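Local coordinates for protein flap endonuclease 1 (PDB 1A76) that cuts 5' flaps from DNA and trims 5' ends exonucleolytically during replication and repair, using magnesium ions, at residues A[28-36]-A[125-135]; A[207-217]-A[238-248]. One frame throughout, in Å; residues are numbered along the deposited sequence.

The two contacts follow one another along the chain: both segments of contact 1 precede those of contact 2. Their centres lie about 34 Å apart, with nearest atoms about 16 Å from each other. Contact 1 is buried near the middle of the molecule, where helix 28-38, which follows strand 23-27 of the central mixed sheet, meets the start of helix 129-142; it joins the N-domain to the I-domain beside the metal site. Contact 2 sits toward the periphery, about 25 Å from the chain centre, and brings helix 211-221 against helix 235-244 and the start of helix 247-254. One contact thus packs the nuclease core, the other a helical region that probably contributes to DNA binding, as in relatives.

Contact 1 (A[28-36]-A[125-135]); sequences GMNALYQFL and SYLTPKMVENC
Beside the metal site of the PIN-like nuclease core, Met29 and its neighbours on helix 28-38 pack against Leu127 and the start of helix 129-142, joining N-domain to I-domain. The axes of 28-36 and 129-135 make an angle of 107°, and Leu127, centre of an inverse gamma turn ahead of the second helix, lies between the two helices. Its CD1 sits over the middle of the Tyr33 ring, a CH-pi contact 3.4 Å from the centroid, while its CG meets Leu36 CD1 at 3.6 Å. Ser125 OG lies at the edge of the same ring, in its plane, 3.5 Å from Tyr33 CE1. The serine hydroxyl also accepts from Leu127 N in an ST turn, which helps fix the backbone that presents the leucine; chi1 of 64° sets OG within reach of that N-H. Leu32, which also touches Phe79 of strand 74-79 and Val61 of helix 56-70, brings CD1 to 4.1 Å from Cys135 SG. The Met29 side chain, about 5 Å from a bound manganese ion and close to the predicted magnesium ligands Asp27 and Asp80, bends at chi2 and chi3 and runs across Val132, its CE 3.6 Å from Val132 CG1.

Contact 2 (A[207-217]-A[238-248]); sequences LRISLDDLIDI and AYELVRSGVAK
Helices 211-217 and 238-244 run roughly antiparallel, 142° between their directions and 9.4 Å apart at closest approach, in a helical region that, consistent with the H3TH (helix-three-turn-helix) motif of FEN1 enzymes, probably contacts DNA. Their backbones come nearest at Ile217 and Ala238. A Schellman motif at Arg208 ends helix 200-207, and a capping box of Ser210 and Asp213 starts the next helix. With CG anti to the backbone N (chi1 174°), the Tyr239 ring extends to the turn, where its OH donates to Leu207 O in the ring plane; the modelled 2.4 Å is implausibly short, its exact length doubtful. Arg243 NE adds a weak, nearly straight bond to that carbonyl. Ile209 CG2 approaches Tyr239 CE1 at 3.6 Å, and Ile217 CD1 lies at the ring edge. A phenylalanine in place of Tyr239 would remove the hydroxyl and would probably leave Leu207 O to the weak arginine bond. Val242 CG1 rests 3.6 Å from Asp213 CG. Asp216 OD1 is hydrogen-bonded to Tyr258 OH, while Lys248 NZ forms a salt bridge to Asp216 OD2 at 3.2 Å, on the syn side, 27° out of the carboxylate plane, and donates to a water that donates to Asp213 OD1.

Contact 1 (A[28-36]-A[125-135])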
loop_
_atom_site.group_PDB
_atom_site.type_symbol
_atom_site.label_atom_id
_atom_site.label_comp_id
_atom_site.label_asym_id
_atom_site.label_seq_id
_atom_site.Cartn_x
_atom_site.Cartn_y
_atom_site.Cartn_z
ATOM N N GLY A 28 1.048 -0.224 -3.759
ATOM C CA GLY A 28 2.442 -0.559 -3.980
ATOM C C GLY A 28 3.346 -0.768 -2.786
ATOM O O GLY A 28 3.987 -1.804 -2.676
ATOM N N MET A 29 3.420 0.211 -1.896
ATOM C CA MET A 29 4.290 0.076 -0.735
ATOM C C MET A 29 3.816 -1.039 0.168
ATOM O O MET A 29 4.623 -1.752 0.737
ATOM C CB MET A 29 4.372 1.391 0.033
ATOM C CG MET A 29 5.019 2.492 -0.787
ATOM S SD MET A 29 6.756 2.151 -1.122
ATOM C CE MET A 29 6.637 1.580 -2.778
ATOM N N ASN A 30 2.506 -1.197 0.295
ATOM C CA ASN A 30 2.001 -2.262 1.140
ATOM C C ASN A 30 2.448 -3.596 0.570
ATOM O O ASN A 30 2.842 -4.499 1.309
ATOM C CB ASN A 30 0.473 -2.242 1.222
ATOM C CG ASN A 30 -0.043 -3.194 2.280
ATOM O OD1 ASN A 30 -0.397 -4.326 1.984
ATOM N ND2 ASN A 30 -0.046 -2.749 3.532
ATOM N N ALA A 31 2.373 -3.709 -0.754
ATOM C CA ALA A 31 2.754 -4.921 -1.461
ATOM C C ALA A 31 4.241 -5.224 -1.293
ATOM O O ALA A 31 4.628 -6.356 -1.017
ATOM C CB ALA A 31 2.401 -4.785 -2.951
ATOM N N LEU A 32 5.066 -4.201 -1.471
ATOM C CA LEU A 32 6.510 -4.343 -1.338
ATOM C C LEU A 32 6.952 -4.819 0.035
ATOM O O LEU A 32 7.818 -5.680 0.140
ATOM C CB LEU A 32 7.193 -3.011 -1.659
ATOM C CG LEU A 32 7.687 -2.897 -3.112
ATOM C CD1 LEU A 32 6.977 -3.894 -4.026
ATOM C CD2 LEU A 32 7.470 -1.498 -3.595
ATOM N N TYR A 33 6.381 -4.220 1.078
ATOM C CA TYR A 33 6.705 -4.597 2.445
ATOM C C TYR A 33 6.273 -6.049 2.642
ATOM O O TYR A 33 6.990 -6.843 3.250
ATOM C CB TYR A 33 5.981 -3.677 3.428
ATOM C CG TYR A 33 6.605 -2.304 3.572
ATOM C CD1 TYR A 33 7.892 -2.146 4.089
ATOM C CD2 TYR A 33 5.886 -1.152 3.235
ATOM C CE1 TYR A 33 8.445 -0.864 4.269
ATOM C CE2 TYR A 33 6.424 0.120 3.408
ATOM C CZ TYR A 33 7.700 0.262 3.926
ATOM O OH TYR A 33 8.216 1.535 4.089
ATOM N N GLN A 34 5.112 -6.399 2.093
ATOM C CA GLN A 34 4.583 -7.759 2.186
ATOM C C GLN A 34 5.528 -8.784 1.558
ATOM O O GLN A 34 5.762 -9.840 2.136
ATOM C CB GLN A 34 3.209 -7.841 1.512
ATOM C CG GLN A 34 2.471 -9.142 1.760
ATOM C CD GLN A 34 2.336 -9.461 3.240
ATOM O OE1 GLN A 34 1.814 -8.654 4.016
ATOM N NE2 GLN A 34 2.815 -10.635 3.637
ATOM N N PHE A 35 6.062 -8.469 0.379
ATOM C CA PHE A 35 6.994 -9.358 -0.324
ATOM C C PHE A 35 8.258 -9.541 0.496
ATOM O O PHE A 35 8.796 -10.640 0.580
ATOM C CB PHE A 35 7.397 -8.781 -1.698
ATOM C CG PHE A 35 6.262 -8.706 -2.697
ATOM C CD1 PHE A 35 5.146 -9.535 -2.587
ATOM C CD2 PHE A 35 6.303 -7.772 -3.734
ATOM C CE1 PHE A 35 4.089 -9.427 -3.498
ATOM C CE2 PHE A 35 5.256 -7.651 -4.645
ATOM C CZ PHE A 35 4.147 -8.478 -4.530
ATOM N N LEU A 36 8.728 -8.445 1.085
ATOM C CA LEU A 36 9.940 -8.454 1.883
ATOM C C LEU A 36 9.814 -9.351 3.102
ATOM O O LEU A 36 10.778 -10.020 3.473
ATOM C CB LEU A 36 10.302 -7.032 2.333
ATOM C CG LEU A 36 11.093 -6.178 1.336
ATOM C CD1 LEU A 36 11.054 -4.708 1.721
ATOM C CD2 LEU A 36 12.525 -6.683 1.299
ATOM N N SER A 125 13.956 1.150 6.420
ATOM C CA SER A 125 13.940 -0.324 6.381
ATOM C C SER A 125 14.675 -0.904 5.167
ATOM O O SER A 125 15.394 -0.190 4.460
ATOM C CB SER A 125 12.499 -0.838 6.368
ATOM O OG SER A 125 11.838 -0.422 5.187
ATOM N N TYR A 126 14.497 -2.202 4.939
ATOM C CA TYR A 126 15.120 -2.851 3.792
ATOM C C TYR A 126 14.500 -2.267 2.517
ATOM O O TYR A 126 15.089 -2.333 1.434
ATOM C CB TYR A 126 14.865 -4.354 3.829
ATOM C CG TYR A 126 15.873 -5.169 4.614
ATOM C CD1 TYR A 126 17.178 -4.716 4.804
ATOM C CD2 TYR A 126 15.526 -6.414 5.137
ATOM C CE1 TYR A 126 18.114 -5.486 5.495
ATOM C CE2 TYR A 126 16.456 -7.191 5.831
ATOM C CZ TYR A 126 17.744 -6.720 6.003
ATOM O OH TYR A 126 18.672 -7.484 6.687
ATOM N N LEU A 127 13.290 -1.727 2.645
ATOM C CA LEU A 127 12.600 -1.118 1.505
ATOM C C LEU A 127 13.156 0.284 1.336
ATOM O O LEU A 127 12.634 1.240 1.905
ATOM C CB LEU A 127 11.089 -1.037 1.755
ATOM C CG LEU A 127 10.120 -1.401 0.620
ATOM C CD1 LEU A 127 8.821 -0.638 0.805
ATOM C CD2 LEU A 127 10.728 -1.095 -0.741
ATOM N N THR A 128 14.223 0.393 0.554
ATOM C CA THR A 128 14.881 1.671 0.313
ATOM C C THR A 128 14.332 2.384 -0.913
ATOM O O THR A 128 13.724 1.770 -1.775
ATOM C CB THR A 128 16.386 1.491 0.069
ATOM O OG1 THR A 128 16.579 0.631 -1.062
ATOM C CG2 THR A 128 17.064 0.895 1.276
ATOM N N PRO A 129 14.537 3.705 -0.995
ATOM C CA PRO A 129 14.050 4.461 -2.158
ATOM C C PRO A 129 14.585 3.874 -3.465
ATOM O O PRO A 129 13.865 3.803 -4.458
ATOM C CB PRO A 129 14.564 5.874 -1.903
ATOM C CG PRO A 129 14.660 5.951 -0.396
ATOM C CD PRO A 129 15.164 4.586 0.008
ATOM N N LYS A 130 15.849 3.452 -3.454
ATOM C CA LYS A 130 16.470 2.862 -4.636
ATOM C C LYS A 130 15.779 1.556 -5.031
ATOM O O LYS A 130 15.595 1.277 -6.215
ATOM C CB LYS A 130 17.948 2.580 -4.383
ATOM C CG LYS A 130 18.586 1.639 -5.408
ATOM C CD LYS A 130 18.464 2.216 -6.822
ATOM C CE LYS A 130 19.277 1.423 -7.840
ATOM N NZ LYS A 130 19.720 2.275 -8.978
ATOM N N MET A 131 15.427 0.749 -4.037
ATOM C CA MET A 131 14.751 -0.521 -4.285
ATOM C C MET A 131 13.365 -0.251 -4.846
ATOM O O MET A 131 12.900 -0.952 -5.743
ATOM C CB MET A 131 14.631 -1.332 -3.000
ATOM C CG MET A 131 14.040 -2.716 -3.223
ATOM S SD MET A 131 13.780 -3.656 -1.713
ATOM C CE MET A 131 15.484 -3.980 -1.187
ATOM N N VAL A 132 12.716 0.775 -4.301
ATOM C CA VAL A 132 11.393 1.193 -4.747
ATOM C C VAL A 132 11.500 1.690 -6.190
ATOM O O VAL A 132 10.647 1.405 -7.022
ATOM C CB VAL A 132 10.836 2.353 -3.871
ATOM C CG1 VAL A 132 9.513 2.849 -4.448
ATOM C CG2 VAL A 132 10.658 1.884 -2.428
ATOM N N GLU A 133 12.547 2.454 -6.479
ATOM C CA GLU A 133 12.729 2.965 -7.834
ATOM C C GLU A 133 12.976 1.789 -8.801
ATOM O O GLU A 133 12.482 1.797 -9.925
ATOM C CB GLU A 133 13.893 3.960 -7.870
ATOM C CG GLU A 133 13.563 5.410 -7.415
ATOM C CD GLU A 133 12.299 5.551 -6.558
ATOM O OE1 GLU A 133 11.192 5.676 -7.124
ATOM O OE2 GLU A 133 12.411 5.556 -5.310
ATOM N N ASN A 134 13.725 0.786 -8.347
ATOM C CA ASN A 134 14.033 -0.416 -9.133
ATOM C C ASN A 134 12.757 -1.216 -9.446
ATOM O O ASN A 134 12.633 -1.830 -10.506
ATOM C CB ASN A 134 15.014 -1.309 -8.368
ATOM C CG ASN A 134 16.470 -0.892 -8.556
ATOM O OD1 ASN A 134 17.370 -1.400 -7.871
ATOM N ND2 ASN A 134 16.710 0.021 -9.479
ATOM N N CYS A 135 11.811 -1.203 -8.513
ATOM C CA CYS A 135 10.549 -1.903 -8.698
ATOM C C CYS A 135 9.723 -1.206 -9.780
ATOM O O CYS A 135 9.071 -1.853 -10.592
ATOM C CB CYS A 135 9.770 -1.934 -7.383
ATOM S SG CYS A 135 10.401 -3.168 -6.217
#

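Contact 2 (A[207-217]-A[238-248])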
loop_
_atom_site.group_PDB
_atom_site.type_symbol
_atom_site.label_atom_id
_atom_site.label_comp_id
_atom_site.label_asym_id
_atom_site.label_seq_id
_atom_site.Cartn_x
_atom_site.Cartn_y
_atom_site.Cartn_z
ATOM N N LEU A 207 -23.005 -2.568 10.333
ATOM C CA LEU A 207 -22.677 -1.954 11.622
ATOM C C LEU A 207 -23.566 -0.747 11.933
ATOM O O LEU A 207 -23.564 -0.229 13.049
ATOM C CB LEU A 207 -21.203 -1.526 11.652
ATOM C CG LEU A 207 -20.151 -2.635 11.824
ATOM C CD1 LEU A 207 -18.756 -2.032 11.771
ATOM C CD2 LEU A 207 -20.343 -3.341 13.148
ATOM N N ARG A 208 -24.320 -0.298 10.939
ATOM C CA ARG A 208 -25.221 0.834 11.111
ATOM C C ARG A 208 -24.460 2.130 11.364
ATOM O O ARG A 208 -24.811 2.895 12.252
ATOM C CB ARG A 208 -26.185 0.573 12.270
ATOM C CG ARG A 208 -27.405 -0.242 11.899
ATOM C CD ARG A 208 -28.578 0.667 11.530
ATOM N NE ARG A 208 -29.026 0.408 10.170
ATOM C CZ ARG A 208 -30.268 0.577 9.729
ATOM N NH1 ARG A 208 -31.223 1.018 10.540
ATOM N NH2 ARG A 208 -30.559 0.275 8.470
ATOM N N ILE A 209 -23.414 2.372 10.580
ATOM C CA ILE A 209 -22.617 3.586 10.739
ATOM C C ILE A 209 -22.232 4.212 9.392
ATOM O O ILE A 209 -22.320 3.573 8.344
ATOM C CB ILE A 209 -21.320 3.309 11.563
ATOM C CG1 ILE A 209 -20.394 2.354 10.818
ATOM C CG2 ILE A 209 -21.680 2.688 12.894
ATOM C CD1 ILE A 209 -19.070 2.131 11.549
ATOM N N SER A 210 -21.828 5.476 9.437
ATOM C CA SER A 210 -21.401 6.206 8.242
ATOM C C SER A 210 -19.886 6.060 8.095
ATOM O O SER A 210 -19.205 5.569 9.001
ATOM C CB SER A 210 -21.747 7.699 8.375
ATOM O OG SER A 210 -20.909 8.328 9.334
ATOM N N LEU A 211 -19.362 6.490 6.955
ATOM C CA LEU A 211 -17.917 6.430 6.722
ATOM C C LEU A 211 -17.263 7.350 7.759
ATOM O O LEU A 211 -16.220 7.018 8.328
ATOM C CB LEU A 211 -17.586 6.916 5.315
ATOM C CG LEU A 211 -16.234 6.614 4.627
ATOM C CD1 LEU A 211 -15.648 7.910 4.160
ATOM C CD2 LEU A 211 -15.259 5.863 5.540
ATOM N N ASP A 212 -17.884 8.504 8.005
ATOM C CA ASP A 212 -17.352 9.445 8.993
ATOM C C ASP A 212 -17.258 8.768 10.373
ATOM O O ASP A 212 -16.276 8.974 11.089
ATOM C CB ASP A 212 -18.226 10.709 9.069
ATOM C CG ASP A 212 -17.948 11.697 7.926
ATOM O OD1 ASP A 212 -16.821 11.729 7.376
ATOM O OD2 ASP A 212 -18.879 12.455 7.579
ATOM N N ASP A 213 -18.264 7.963 10.728
ATOM C CA ASP A 213 -18.288 7.213 12.003
ATOM C C ASP A 213 -17.139 6.176 12.045
ATOM O O ASP A 213 -16.486 5.986 13.076
ATOM C CB ASP A 213 -19.591 6.422 12.151
ATOM C CG ASP A 213 -20.796 7.292 12.479
ATOM O OD1 ASP A 213 -20.639 8.427 12.980
ATOM O OD2 ASP A 213 -21.912 6.812 12.230
ATOM N N LEU A 214 -16.940 5.470 10.934
ATOM C CA LEU A 214 -15.871 4.464 10.836
ATOM C C LEU A 214 -14.499 5.110 11.062
ATOM O O LEU A 214 -13.631 4.549 11.746
ATOM C CB LEU A 214 -15.913 3.772 9.457
ATOM C CG LEU A 214 -14.960 2.586 9.218
ATOM C CD1 LEU A 214 -15.207 1.499 10.265
ATOM C CD2 LEU A 214 -15.177 2.021 7.809
ATOM N N ILE A 215 -14.319 6.298 10.489
ATOM C CA ILE A 215 -13.079 7.058 10.631
ATOM C C ILE A 215 -12.875 7.425 12.118
ATOM O O ILE A 215 -11.757 7.409 12.628
ATOM C CB ILE A 215 -13.142 8.354 9.761
ATOM C CG1 ILE A 215 -13.032 7.988 8.281
ATOM C CG2 ILE A 215 -11.997 9.318 10.113
ATOM C CD1 ILE A 215 -13.447 9.106 7.334
ATOM N N ASP A 216 -13.963 7.742 12.813
ATOM C CA ASP A 216 -13.869 8.085 14.226
ATOM C C ASP A 216 -13.390 6.850 15.003
ATOM O O ASP A 216 -12.488 6.945 15.835
ATOM C CB ASP A 216 -15.229 8.567 14.747
ATOM C CG ASP A 216 -15.512 10.032 14.400
ATOM O OD1 ASP A 216 -14.613 10.724 13.881
ATOM O OD2 ASP A 216 -16.647 10.492 14.650
ATOM N N ILE A 217 -13.984 5.689 14.715
ATOM C CA ILE A 217 -13.597 4.439 15.366
ATOM C C ILE A 217 -12.097 4.242 15.116
ATOM O O ILE A 217 -11.343 3.915 16.031
ATOM C CB ILE A 217 -14.373 3.219 14.785
ATOM C CG1 ILE A 217 -15.841 3.281 15.206
ATOM C CG2 ILE A 217 -13.758 1.914 15.291
ATOM C CD1 ILE A 217 -16.751 2.404 14.367
ATOM N N ALA A 238 -15.205 2.091 21.159
ATOM C CA ALA A 238 -15.255 3.213 20.237
ATOM C C ALA A 238 -16.572 3.207 19.458
ATOM O O ALA A 238 -17.201 4.251 19.266
ATOM C CB ALA A 238 -14.067 3.145 19.292
ATOM N N TYR A 239 -16.985 2.020 19.029
ATOM C CA TYR A 239 -18.234 1.846 18.283
ATOM C C TYR A 239 -19.400 2.207 19.211
ATOM O O TYR A 239 -20.410 2.759 18.781
ATOM C CB TYR A 239 -18.349 0.385 17.824
ATOM C CG TYR A 239 -19.658 0.007 17.152
ATOM C CD1 TYR A 239 -19.949 0.421 15.851
ATOM C CD2 TYR A 239 -20.590 -0.797 17.809
ATOM C CE1 TYR A 239 -21.139 0.035 15.217
ATOM C CE2 TYR A 239 -21.781 -1.188 17.186
ATOM C CZ TYR A 239 -22.050 -0.773 15.888
ATOM O OH TYR A 239 -23.210 -1.206 15.265
ATOM N N GLU A 240 -19.233 1.909 20.499
ATOM C CA GLU A 240 -20.249 2.202 21.503
ATOM C C GLU A 240 -20.439 3.714 21.642
ATOM O O GLU A 240 -21.568 4.200 21.729
ATOM C CB GLU A 240 -19.822 1.581 22.838
ATOM C CG GLU A 240 -20.659 1.948 24.048
ATOM C CD GLU A 240 -20.219 1.173 25.273
ATOM O OE1 GLU A 240 -19.241 1.603 25.907
ATOM O OE2 GLU A 240 -20.835 0.133 25.592
ATOM N N LEU A 241 -19.328 4.451 21.655
ATOM C CA LEU A 241 -19.363 5.909 21.784
ATOM C C LEU A 241 -19.921 6.533 20.510
ATOM O O LEU A 241 -20.630 7.533 20.548
ATOM C CB LEU A 241 -17.953 6.459 22.068
ATOM C CG LEU A 241 -17.374 6.117 23.450
ATOM C CD1 LEU A 241 -15.876 6.452 23.507
ATOM C CD2 LEU A 241 -18.161 6.875 24.529
ATOM N N VAL A 242 -19.597 5.935 19.373
ATOM C CA VAL A 242 -20.093 6.427 18.098
ATOM C C VAL A 242 -21.614 6.270 18.017
ATOM O O VAL A 242 -22.320 7.223 17.681
ATOM C CB VAL A 242 -19.429 5.672 16.917
ATOM C CG1 VAL A 242 -20.360 5.661 15.698
ATOM C CG2 VAL A 242 -18.096 6.339 16.575
ATOM N N ARG A 243 -22.125 5.085 18.335
ATOM C CA ARG A 243 -23.564 4.855 18.271
ATOM C C ARG A 243 -24.319 5.729 19.274
ATOM O O ARG A 243 -25.500 6.034 19.082
ATOM C CB ARG A 243 -23.876 3.375 18.516
ATOM C CG ARG A 243 -23.399 2.457 17.397
ATOM C CD ARG A 243 -23.888 2.945 16.032
ATOM N NE ARG A 243 -24.778 1.979 15.394
ATOM C CZ ARG A 243 -26.035 1.759 15.764
ATOM N NH1 ARG A 243 -26.561 2.437 16.772
ATOM N NH2 ARG A 243 -26.765 0.852 15.134
ATOM N N SER A 244 -23.631 6.145 20.334
ATOM C CA SER A 244 -24.255 6.984 21.351
ATOM C C SER A 244 -24.326 8.440 20.931
ATOM O O SER A 244 -25.055 9.221 21.527
ATOM C CB SER A 244 -23.501 6.874 22.674
ATOM O OG SER A 244 -23.808 5.645 23.293
ATOM N N GLY A 245 -23.560 8.803 19.913
ATOM C CA GLY A 245 -23.576 10.172 19.436
ATOM C C GLY A 245 -22.710 11.151 20.205
ATOM O O GLY A 245 -22.956 12.353 20.152
ATOM N N VAL A 246 -21.699 10.650 20.911
ATOM C CA VAL A 246 -20.802 11.507 21.685
ATOM C C VAL A 246 -19.339 11.332 21.280
ATOM O O VAL A 246 -18.455 11.951 21.866
ATOM C CB VAL A 246 -20.900 11.217 23.202
ATOM C CG1 VAL A 246 -22.314 11.480 23.703
ATOM C CG2 VAL A 246 -20.501 9.781 23.478
ATOM N N ALA A 247 -19.090 10.494 20.272
ATOM C CA ALA A 247 -17.732 10.227 19.794
ATOM C C ALA A 247 -16.979 11.480 19.360
ATOM O O ALA A 247 -15.828 11.691 19.753
ATOM C CB ALA A 247 -17.780 9.243 18.640
ATOM N N LYS A 248 -17.626 12.301 18.542
ATOM C CA LYS A 248 -17.010 13.519 18.041
ATOM C C LYS A 248 -16.549 14.494 19.133
ATOM O O LYS A 248 -15.447 15.056 19.055
ATOM C CB LYS A 248 -17.972 14.208 17.064
ATOM C CG LYS A 248 -18.252 13.365 15.807
ATOM C CD LYS A 248 -19.619 13.655 15.199
ATOM C CE LYS A 248 -19.946 12.688 14.058
ATOM N NZ LYS A 248 -18.751 12.399 13.200
HETATM O O HOH W 1 -20.110 10.533 11.753
#